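PDB 2BCO: succinylglutamate desuccinylase from Vibrio parahaemolyticus, which probably hydrolyses N-succinylglutamate to glutamate and succinate, the last step of arginine breakdown by the AST pathway, and binds one zinc ion per subunit. Local coordinates for residues 89-93 and 138-142; 168-172 and 196-200; 176-182 and 334-339. One frame throughout, in Å; residues are numbered along the deposited sequence.

The three contacts illustrate how one alpha/beta enzyme joins its parts at three places. Contact 1 joins a strand and a helix within the catalytic domain, its centre about 22 Å from the centres of both others. Contact 2 lies closest to the catalytic machinery: the side chain of Val168 is about 5 Å from that of Glu219, the predicted active-site residue, and about 10 Å from the zinc ion. Contact 3 ties the catalytic domain to a hairpin near the C-terminus. Contacts 2 and 3 touch through Arg177, whose NH2 lies 2.8 Å from Ser196 O and whose NE lies 2.9 Å from Ser169 OG, both hydrogen bonds.

Contact 1: 89-93 and 138-142; sequences ARCLF and RDFYQ
Phe140, in the last turn of helix 125-141, is held between Arg90 and Leu92 of strand 90-95, a local example of helix-on-sheet packing in the alpha/beta catalytic domain of the AspA/AstE family. Residues two apart on a strand direct their side chains to the same side, and here the pair receives one ring between them. Leu92 supplies one wall: its CB stands over the ring centre, 3.7 Å from the centroid and 11° off the normal, a CH-pi contact. Its CD2 continues past the ring to reach Phe140 CB. The opposite wall is the guanidinium of Arg90, lying nearly flat over the ring with the two planes 17° apart. The overlap is offset, since Arg90 NH1 sits above the rim of the ring, whereas Phe140 CE1 lies under the middle of the guanidinium. At its far end the ring meets the strand backbone, with Phe140 CZ 3.7 Å from Cys91 C.

The same guanidinium also binds the backbone of the residue it covers. Arg90 NH1 donates to Phe140 O over 2.9 Å, with the acceptor close to the guanidinium plane, while NH2 makes a weak bond to the same oxygen. Arg90 reaches this carbonyl because CG is anti to the backbone N (chi1 177°) and the chain stays extended to NE. The carbonyl belongs to the C-terminal end of the helix, where a positive charge is expected to be electrostatically favourable. In the second shell, neighbouring strands fix the arginine: Glu43 of strand 41-45 forms a salt bridge with NE, and Asn55 of strand 55-60 accepts from NH1. Arg90 NH1 thus serves two acceptors, Phe140 O on the helix and Asn55 OD1 on the sheet.

Contact 2: 168-172 and 196-200; sequences VSPKT and SNSPS
At the C-terminal end of strand 165-169, the loop that follows the parallel strand 192-195 stays alongside: segment 168-172 still holds the last two strand residues, while 196-200 is all loop. Ser196 N donates to Ser169 O over 2.9 Å, in the carbonyl plane. With the backbone bond between Ser169 and Leu194, it extends the parallel pairing one step past the strand. Ser196 OG, on the same residue, rests against Val168 CG1 at 3.4 Å.

Farther out, the aliphatic part of Lys171 lies along the opposing backbone. CB faces Ser198 N, CG meets Asn197 C at 3.7 Å, and CD is 3.6 Å from Ser196 O. The bend at chi2 (62°) carries the chain back along the loop in this way. Two waters bridge the segments: one accepts from Lys171 N and donates to Ser198 O, both at 2.8 Å, and the other donates to Ser196 O while taking a weak bond from Lys171 NZ. Arg177 NH2 is a further donor to Ser196 O.

Polar recognition across this contact therefore rests chiefly on backbone groups and water, while lysine contributes mainly the hydrocarbon part of its side chain.

Contact 3: 176-182 and 334-339; sequences VRSKALV and FEEGEL
Arg177 and the beta hairpin 334-339 exchange two hydrogen bonds, one at the arginine's backbone N-H and one at its carbonyl. The hairpin joins strands 322-335 and 338-341 through a type I' turn from Glu335 to Glu338, and it packs on the start of helix 179-188. Leu339 N donates to Arg177 O over 3.0 Å, in the carbonyl plane. In return, Arg177 N donates to Glu338 OE2 over 3.1 Å, meeting the syn side of the carboxylate from 25° out of its plane. The bend at chi2 (73°) turns the end of the Glu338 side chain back toward the arginine, although its CB points away.

Water completes the polar seam. One molecule accepts from Lys179 N and donates to Gly337 O, the latter at 2.6 Å; the same carbonyl receives a CA-H...O contact from Ser178. Another links Arg177 NH1 at 2.8 Å to Leu339 O. A third lies between Val176 N and Glu338 OE1, the second carboxylate oxygen, though it has more acceptors in reach than protons to give. The other guanidinium nitrogens turn away from the hairpin, NE to Ser169 OG and NH2 to Ser196 O. Ser178 is the N-cap, its OG accepting from Leu181 N at 3.2 Å and also hydrogen-bonded to Gln214 OE1.

An apolar patch lies beside these bonds. Lys179 CD makes a CH-pi contact over one face of the Phe334 ring, 4.0 Å from its centroid, while Leu339 CD1 of the hairpin covers the opposite face. Val182 CG2 touches Phe334 CZ at 3.5 Å.

Both the N-H and the carbonyl of Arg177 are thus satisfied by the hairpin, while its guanidinium serves the catalytic domain and a bridging water. The proximity of that positive group and the backbone N-H would be expected to stabilise Glu338 in its ionised form.

Contact 1: 89-93 and 138-142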
loop_
_atom_site.group_PDB
_atom_site.type_symbol
_atom_site.label_atom_id
_atom_site.label_comp_id
_atom_site.label_asym_id
_atom_site.label_seq_id
_atom_site.Cartn_x
_atom_site.Cartn_y
_atom_site.Cartn_z
ATOM N N ALA A 89 14.324 -12.538 4.901
ATOM C CA ALA A 89 14.243 -11.773 3.669
ATOM C C ALA A 89 14.900 -10.414 3.859
ATOM O O ALA A 89 14.910 -9.874 4.960
ATOM C CB ALA A 89 12.787 -11.596 3.259
ATOM N N ARG A 90 15.465 -9.876 2.788
ATOM C CA ARG A 90 16.089 -8.563 2.839
ATOM C C ARG A 90 14.920 -7.582 2.782
ATOM O O ARG A 90 14.047 -7.711 1.927
ATOM C CB ARG A 90 17.025 -8.386 1.639
ATOM C CG ARG A 90 17.678 -7.017 1.536
ATOM C CD ARG A 90 18.913 -7.072 0.653
ATOM N NE ARG A 90 19.412 -5.744 0.313
ATOM C CZ ARG A 90 19.087 -5.086 -0.794
ATOM N NH1 ARG A 90 18.260 -5.627 -1.674
ATOM N NH2 ARG A 90 19.603 -3.888 -1.026
ATOM N N CYS A 91 14.887 -6.619 3.699
ATOM C CA CYS A 91 13.789 -5.655 3.741
ATOM C C CYS A 91 14.248 -4.204 3.796
ATOM O O CYS A 91 15.355 -3.897 4.234
ATOM C CB CYS A 91 12.903 -5.908 4.968
ATOM S SG CYS A 91 12.321 -7.603 5.209
ATOM N N LEU A 92 13.373 -3.315 3.346
ATOM C CA LEU A 92 13.638 -1.888 3.384
ATOM C C LEU A 92 12.392 -1.272 4.004
ATOM O O LEU A 92 11.355 -1.175 3.337
ATOM C CB LEU A 92 13.851 -1.318 1.977
ATOM C CG LEU A 92 14.182 0.181 1.982
ATOM C CD1 LEU A 92 15.534 0.383 2.638
ATOM C CD2 LEU A 92 14.193 0.745 0.576
ATOM N N PHE A 93 12.486 -0.886 5.278
ATOM C CA PHE A 93 11.359 -0.287 5.988
ATOM C C PHE A 93 11.363 1.211 5.801
ATOM O O PHE A 93 12.379 1.888 6.006
ATOM C CB PHE A 93 11.396 -0.614 7.488
ATOM C CG PHE A 93 11.155 -2.075 7.800
ATOM C CD1 PHE A 93 12.205 -2.982 7.811
ATOM C CD2 PHE A 93 9.872 -2.541 8.055
ATOM C CE1 PHE A 93 11.981 -4.345 8.074
ATOM C CE2 PHE A 93 9.631 -3.901 8.319
ATOM C CZ PHE A 93 10.695 -4.803 8.327
ATOM N N ARG A 138 15.295 2.350 -6.294
ATOM C CA ARG A 138 16.360 2.024 -7.222
ATOM C C ARG A 138 17.532 1.351 -6.509
ATOM O O ARG A 138 17.978 0.277 -6.921
ATOM C CB ARG A 138 16.845 3.292 -7.923
ATOM C CG ARG A 138 17.891 3.056 -9.005
ATOM C CD ARG A 138 18.630 4.346 -9.305
ATOM N NE ARG A 138 19.365 4.827 -8.136
ATOM C CZ ARG A 138 19.954 6.018 -8.063
ATOM N NH1 ARG A 138 19.889 6.850 -9.094
ATOM N NH2 ARG A 138 20.614 6.378 -6.969
ATOM N N ASP A 139 18.022 1.974 -5.436
ATOM C CA ASP A 139 19.159 1.435 -4.692
ATOM C C ASP A 139 18.898 0.075 -4.060
ATOM O O ASP A 139 19.792 -0.771 -3.995
ATOM C CB ASP A 139 19.596 2.408 -3.592
ATOM C CG ASP A 139 20.220 3.680 -4.145
ATOM O OD1 ASP A 139 20.424 3.771 -5.382
ATOM O OD2 ASP A 139 20.510 4.590 -3.333
ATOM N N PHE A 140 17.677 -0.135 -3.589
ATOM C CA PHE A 140 17.329 -1.390 -2.951
ATOM C C PHE A 140 17.182 -2.547 -3.940
ATOM O O PHE A 140 17.623 -3.656 -3.662
ATOM C CB PHE A 140 16.036 -1.217 -2.157
ATOM C CG PHE A 140 15.659 -2.421 -1.352
ATOM C CD1 PHE A 140 16.427 -2.814 -0.258
ATOM C CD2 PHE A 140 14.534 -3.171 -1.688
ATOM C CE1 PHE A 140 16.074 -3.936 0.497
ATOM C CE2 PHE A 140 14.171 -4.295 -0.942
ATOM C CZ PHE A 140 14.946 -4.680 0.154
ATOM N N TYR A 141 16.560 -2.294 -5.086
ATOM C CA TYR A 141 16.377 -3.345 -6.077
ATOM C C TYR A 141 17.585 -3.541 -6.990
ATOM O O TYR A 141 17.627 -4.499 -7.761
ATOM C CB TYR A 141 15.140 -3.076 -6.945
ATOM C CG TYR A 141 13.817 -3.268 -6.232
ATOM C CD1 TYR A 141 13.646 -4.293 -5.297
ATOM C CD2 TYR A 141 12.719 -2.462 -6.529
ATOM C CE1 TYR A 141 12.406 -4.514 -4.674
ATOM C CE2 TYR A 141 11.476 -2.672 -5.919
ATOM C CZ TYR A 141 11.324 -3.698 -4.991
ATOM O OH TYR A 141 10.097 -3.895 -4.384
ATOM N N GLN A 142 18.565 -2.648 -6.901
ATOM C CA GLN A 142 19.751 -2.751 -7.745
ATOM C C GLN A 142 20.441 -4.100 -7.539
ATOM O O GLN A 142 20.701 -4.518 -6.409
ATOM C CB GLN A 142 20.737 -1.616 -7.441
ATOM C CG GLN A 142 21.969 -1.631 -8.337
ATOM C CD GLN A 142 23.018 -0.616 -7.925
ATOM O OE1 GLN A 142 22.745 0.583 -7.855
ATOM N NE2 GLN A 142 24.230 -1.093 -7.655
#

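Contact 2: 168-172 and 196-200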
loop_
_atom_site.group_PDB
_atom_site.type_symbol
_atom_site.label_atom_id
_atom_site.label_comp_id
_atom_site.label_asym_id
_atom_site.label_seq_id
_atom_site.Cartn_x
_atom_site.Cartn_y
_atom_site.Cartn_z
ATOM N N VAL A 168 -4.963 -3.113 -3.493
ATOM C CA VAL A 168 -5.033 -2.699 -4.879
ATOM C C VAL A 168 -3.762 -3.126 -5.603
ATOM O O VAL A 168 -2.658 -2.764 -5.195
ATOM C CB VAL A 168 -5.194 -1.169 -4.994
ATOM C CG1 VAL A 168 -5.175 -0.756 -6.449
ATOM C CG2 VAL A 168 -6.491 -0.735 -4.338
ATOM N N SER A 169 -3.928 -3.910 -6.665
ATOM C CA SER A 169 -2.803 -4.390 -7.462
ATOM C C SER A 169 -2.656 -3.506 -8.707
ATOM O O SER A 169 -3.561 -3.450 -9.542
ATOM C CB SER A 169 -3.036 -5.845 -7.883
ATOM O OG SER A 169 -1.978 -6.301 -8.701
ATOM N N PRO A 170 -1.504 -2.824 -8.850
ATOM C CA PRO A 170 -1.195 -1.925 -9.971
ATOM C C PRO A 170 -1.268 -2.578 -11.344
ATOM O O PRO A 170 -1.099 -3.790 -11.479
ATOM C CB PRO A 170 0.223 -1.445 -9.659
ATOM C CG PRO A 170 0.332 -1.602 -8.190
ATOM C CD PRO A 170 -0.334 -2.940 -7.969
ATOM N N LYS A 171 -1.505 -1.738 -12.346
ATOM C CA LYS A 171 -1.597 -2.152 -13.734
ATOM C C LYS A 171 -0.283 -1.882 -14.444
ATOM O O LYS A 171 0.152 -0.736 -14.541
ATOM C CB LYS A 171 -2.713 -1.383 -14.449
ATOM C CG LYS A 171 -2.877 -1.747 -15.913
ATOM C CD LYS A 171 -3.247 -3.211 -16.060
ATOM C CE LYS A 171 -3.592 -3.552 -17.490
ATOM N NZ LYS A 171 -4.060 -4.966 -17.589
ATOM N N THR A 172 0.341 -2.948 -14.936
ATOM C CA THR A 172 1.605 -2.857 -15.658
ATOM C C THR A 172 1.694 -4.062 -16.584
ATOM O O THR A 172 1.012 -5.064 -16.365
ATOM C CB THR A 172 2.806 -2.861 -14.688
ATOM O OG1 THR A 172 4.019 -2.969 -15.435
ATOM C CG2 THR A 172 2.715 -4.032 -13.712
ATOM N N SER A 196 -6.208 -3.216 -10.610
ATOM C CA SER A 196 -6.317 -2.009 -11.429
ATOM C C SER A 196 -6.285 -2.338 -12.920
ATOM O O SER A 196 -5.647 -3.305 -13.328
ATOM C CB SER A 196 -5.177 -1.038 -11.119
ATOM O OG SER A 196 -5.302 -0.493 -9.820
ATOM N N ASN A 197 -6.973 -1.534 -13.728
ATOM C CA ASN A 197 -6.980 -1.739 -15.174
ATOM C C ASN A 197 -6.334 -0.537 -15.849
ATOM O O ASN A 197 -6.335 -0.438 -17.069
ATOM C CB ASN A 197 -8.415 -1.938 -15.706
ATOM C CG ASN A 197 -9.204 -0.632 -15.779
ATOM O OD1 ASN A 197 -8.987 0.280 -14.980
ATOM N ND2 ASN A 197 -10.136 -0.549 -16.723
ATOM N N SER A 198 -5.766 0.370 -15.060
ATOM C CA SER A 198 -5.135 1.561 -15.623
ATOM C C SER A 198 -3.884 2.021 -14.851
ATOM O O SER A 198 -3.872 2.030 -13.623
ATOM C CB SER A 198 -6.163 2.697 -15.675
ATOM O OG SER A 198 -5.641 3.832 -16.338
ATOM N N PRO A 199 -2.811 2.403 -15.574
ATOM C CA PRO A 199 -1.565 2.864 -14.946
ATOM C C PRO A 199 -1.857 3.996 -13.975
ATOM O O PRO A 199 -2.680 4.861 -14.260
ATOM C CB PRO A 199 -0.724 3.310 -16.139
ATOM C CG PRO A 199 -1.176 2.362 -17.222
ATOM C CD PRO A 199 -2.675 2.379 -17.043
ATOM N N SER A 200 -1.178 3.999 -12.833
ATOM C CA SER A 200 -1.452 5.020 -11.828
ATOM C C SER A 200 -0.280 5.964 -11.538
ATOM O O SER A 200 0.609 6.145 -12.365
ATOM C CB SER A 200 -1.911 4.326 -10.537
ATOM O OG SER A 200 -2.566 5.227 -9.673
HETATM O O HOH W 1 -2.259 0.864 -11.685
HETATM O O HOH W 2 -6.019 -5.495 -14.984
#

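Contact 3: 176-182 and 334-339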
loop_
_atom_site.group_PDB
_atom_site.type_symbol
_atom_site.label_atom_id
_atom_site.label_comp_id
_atom_site.label_asym_id
_atom_site.label_seq_id
_atom_site.Cartn_x
_atom_site.Cartn_y
_atom_site.Cartn_z
ATOM N N VAL A 176 3.152 -8.933 -12.228
ATOM C CA VAL A 176 3.349 -8.600 -10.820
ATOM C C VAL A 176 2.216 -9.124 -9.943
ATOM O O VAL A 176 2.082 -8.738 -8.786
ATOM C CB VAL A 176 3.460 -7.062 -10.640
ATOM C CG1 VAL A 176 4.587 -6.522 -11.510
ATOM C CG2 VAL A 176 2.137 -6.384 -11.024
ATOM N N ARG A 177 1.397 -10.001 -10.504
ATOM C CA ARG A 177 0.280 -10.569 -9.768
ATOM C C ARG A 177 0.505 -12.066 -9.645
ATOM O O ARG A 177 -0.256 -12.864 -10.177
ATOM C CB ARG A 177 -1.014 -10.268 -10.508
ATOM C CG ARG A 177 -1.307 -8.764 -10.594
ATOM C CD ARG A 177 -2.526 -8.465 -11.436
ATOM N NE ARG A 177 -2.902 -7.059 -11.357
ATOM C CZ ARG A 177 -3.726 -6.461 -12.212
ATOM N NH1 ARG A 177 -4.261 -7.150 -13.212
ATOM N NH2 ARG A 177 -4.010 -5.179 -12.071
ATOM N N SER A 178 1.554 -12.422 -8.909
ATOM C CA SER A 178 1.971 -13.805 -8.720
ATOM C C SER A 178 1.190 -14.687 -7.746
ATOM O O SER A 178 0.304 -14.238 -7.008
ATOM C CB SER A 178 3.436 -13.831 -8.293
ATOM O OG SER A 178 3.562 -13.308 -6.978
ATOM N N LYS A 179 1.571 -15.959 -7.757
ATOM C CA LYS A 179 0.985 -16.971 -6.901
ATOM C C LYS A 179 1.361 -16.653 -5.451
ATOM O O LYS A 179 0.534 -16.737 -4.553
ATOM C CB LYS A 179 1.531 -18.350 -7.290
ATOM C CG LYS A 179 0.947 -19.506 -6.493
ATOM C CD LYS A 179 -0.467 -19.807 -6.953
ATOM C CE LYS A 179 -1.053 -20.984 -6.210
ATOM N NZ LYS A 179 -2.416 -21.295 -6.709
ATOM N N ALA A 180 2.619 -16.287 -5.227
ATOM C CA ALA A 180 3.077 -15.970 -3.878
ATOM C C ALA A 180 2.362 -14.745 -3.319
ATOM O O ALA A 180 1.951 -14.742 -2.158
ATOM C CB ALA A 180 4.575 -15.749 -3.874
ATOM N N LEU A 181 2.208 -13.706 -4.142
ATOM C CA LEU A 181 1.526 -12.493 -3.694
ATOM C C LEU A 181 0.090 -12.780 -3.276
ATOM O O LEU A 181 -0.357 -12.299 -2.239
ATOM C CB LEU A 181 1.517 -11.426 -4.788
ATOM C CG LEU A 181 0.839 -10.120 -4.347
ATOM C CD1 LEU A 181 1.723 -9.415 -3.306
ATOM C CD2 LEU A 181 0.602 -9.220 -5.530
ATOM N N VAL A 182 -0.627 -13.551 -4.093
ATOM C CA VAL A 182 -2.015 -13.911 -3.812
ATOM C C VAL A 182 -2.096 -14.784 -2.567
ATOM O O VAL A 182 -2.978 -14.598 -1.734
ATOM C CB VAL A 182 -2.658 -14.654 -5.010
ATOM C CG1 VAL A 182 -4.005 -15.251 -4.607
ATOM C CG2 VAL A 182 -2.857 -13.681 -6.161
ATOM N N PHE A 334 -5.184 -18.488 -12.666
ATOM C CA PHE A 334 -3.758 -18.243 -12.825
ATOM C C PHE A 334 -3.295 -18.743 -14.189
ATOM O O PHE A 334 -3.400 -19.934 -14.500
ATOM C CB PHE A 334 -2.955 -18.952 -11.729
ATOM C CG PHE A 334 -2.701 -18.102 -10.515
ATOM C CD1 PHE A 334 -1.808 -17.031 -10.574
ATOM C CD2 PHE A 334 -3.375 -18.346 -9.320
ATOM C CE1 PHE A 334 -1.584 -16.221 -9.455
ATOM C CE2 PHE A 334 -3.162 -17.549 -8.199
ATOM C CZ PHE A 334 -2.268 -16.479 -8.264
ATOM N N GLU A 335 -2.802 -17.826 -15.009
ATOM C CA GLU A 335 -2.293 -18.182 -16.318
ATOM C C GLU A 335 -0.807 -17.865 -16.316
ATOM O O GLU A 335 -0.405 -16.705 -16.232
ATOM C CB GLU A 335 -3.004 -17.395 -17.417
ATOM C CG GLU A 335 -2.608 -17.855 -18.822
ATOM C CD GLU A 335 -3.437 -17.212 -19.919
ATOM O OE1 GLU A 335 -3.210 -17.536 -21.104
ATOM O OE2 GLU A 335 -4.313 -16.380 -19.601
ATOM N N GLU A 336 0.008 -18.915 -16.386
ATOM C CA GLU A 336 1.464 -18.772 -16.390
ATOM C C GLU A 336 1.970 -18.042 -15.145
ATOM O O GLU A 336 2.918 -17.263 -15.216
ATOM C CB GLU A 336 1.917 -18.025 -17.650
ATOM C CG GLU A 336 1.621 -18.757 -18.950
ATOM C CD GLU A 336 2.585 -19.902 -19.213
ATOM O OE1 GLU A 336 2.635 -20.850 -18.395
ATOM O OE2 GLU A 336 3.299 -19.848 -20.241
ATOM N N GLY A 337 1.337 -18.307 -14.007
ATOM C CA GLY A 337 1.748 -17.682 -12.763
ATOM C C GLY A 337 1.235 -16.266 -12.553
ATOM O O GLY A 337 1.643 -15.590 -11.609
ATOM N N GLU A 338 0.342 -15.820 -13.431
ATOM C CA GLU A 338 -0.231 -14.482 -13.356
ATOM C C GLU A 338 -1.742 -14.570 -13.117
ATOM O O GLU A 338 -2.440 -15.344 -13.782
ATOM C CB GLU A 338 0.047 -13.732 -14.668
ATOM C CG GLU A 338 -0.651 -12.379 -14.809
ATOM C CD GLU A 338 -0.041 -11.286 -13.923
ATOM O OE1 GLU A 338 -0.560 -10.157 -13.949
ATOM O OE2 GLU A 338 0.951 -11.548 -13.207
ATOM N N LEU A 339 -2.250 -13.784 -12.174
ATOM C CA LEU A 339 -3.681 -13.814 -11.901
ATOM C C LEU A 339 -4.393 -12.930 -12.917
ATOM O O LEU A 339 -4.210 -11.710 -12.922
ATOM C CB LEU A 339 -3.993 -13.327 -10.475
ATOM C CG LEU A 339 -5.465 -13.572 -10.099
ATOM C CD1 LEU A 339 -5.654 -15.052 -9.732
ATOM C CD2 LEU A 339 -5.894 -12.674 -8.939
HETATM O O HOH W 3 0.627 -7.718 -13.722
HETATM O O HOH W 4 -4.151 -9.593 -14.504
HETATM O O HOH W 5 3.372 -16.816 -10.113
#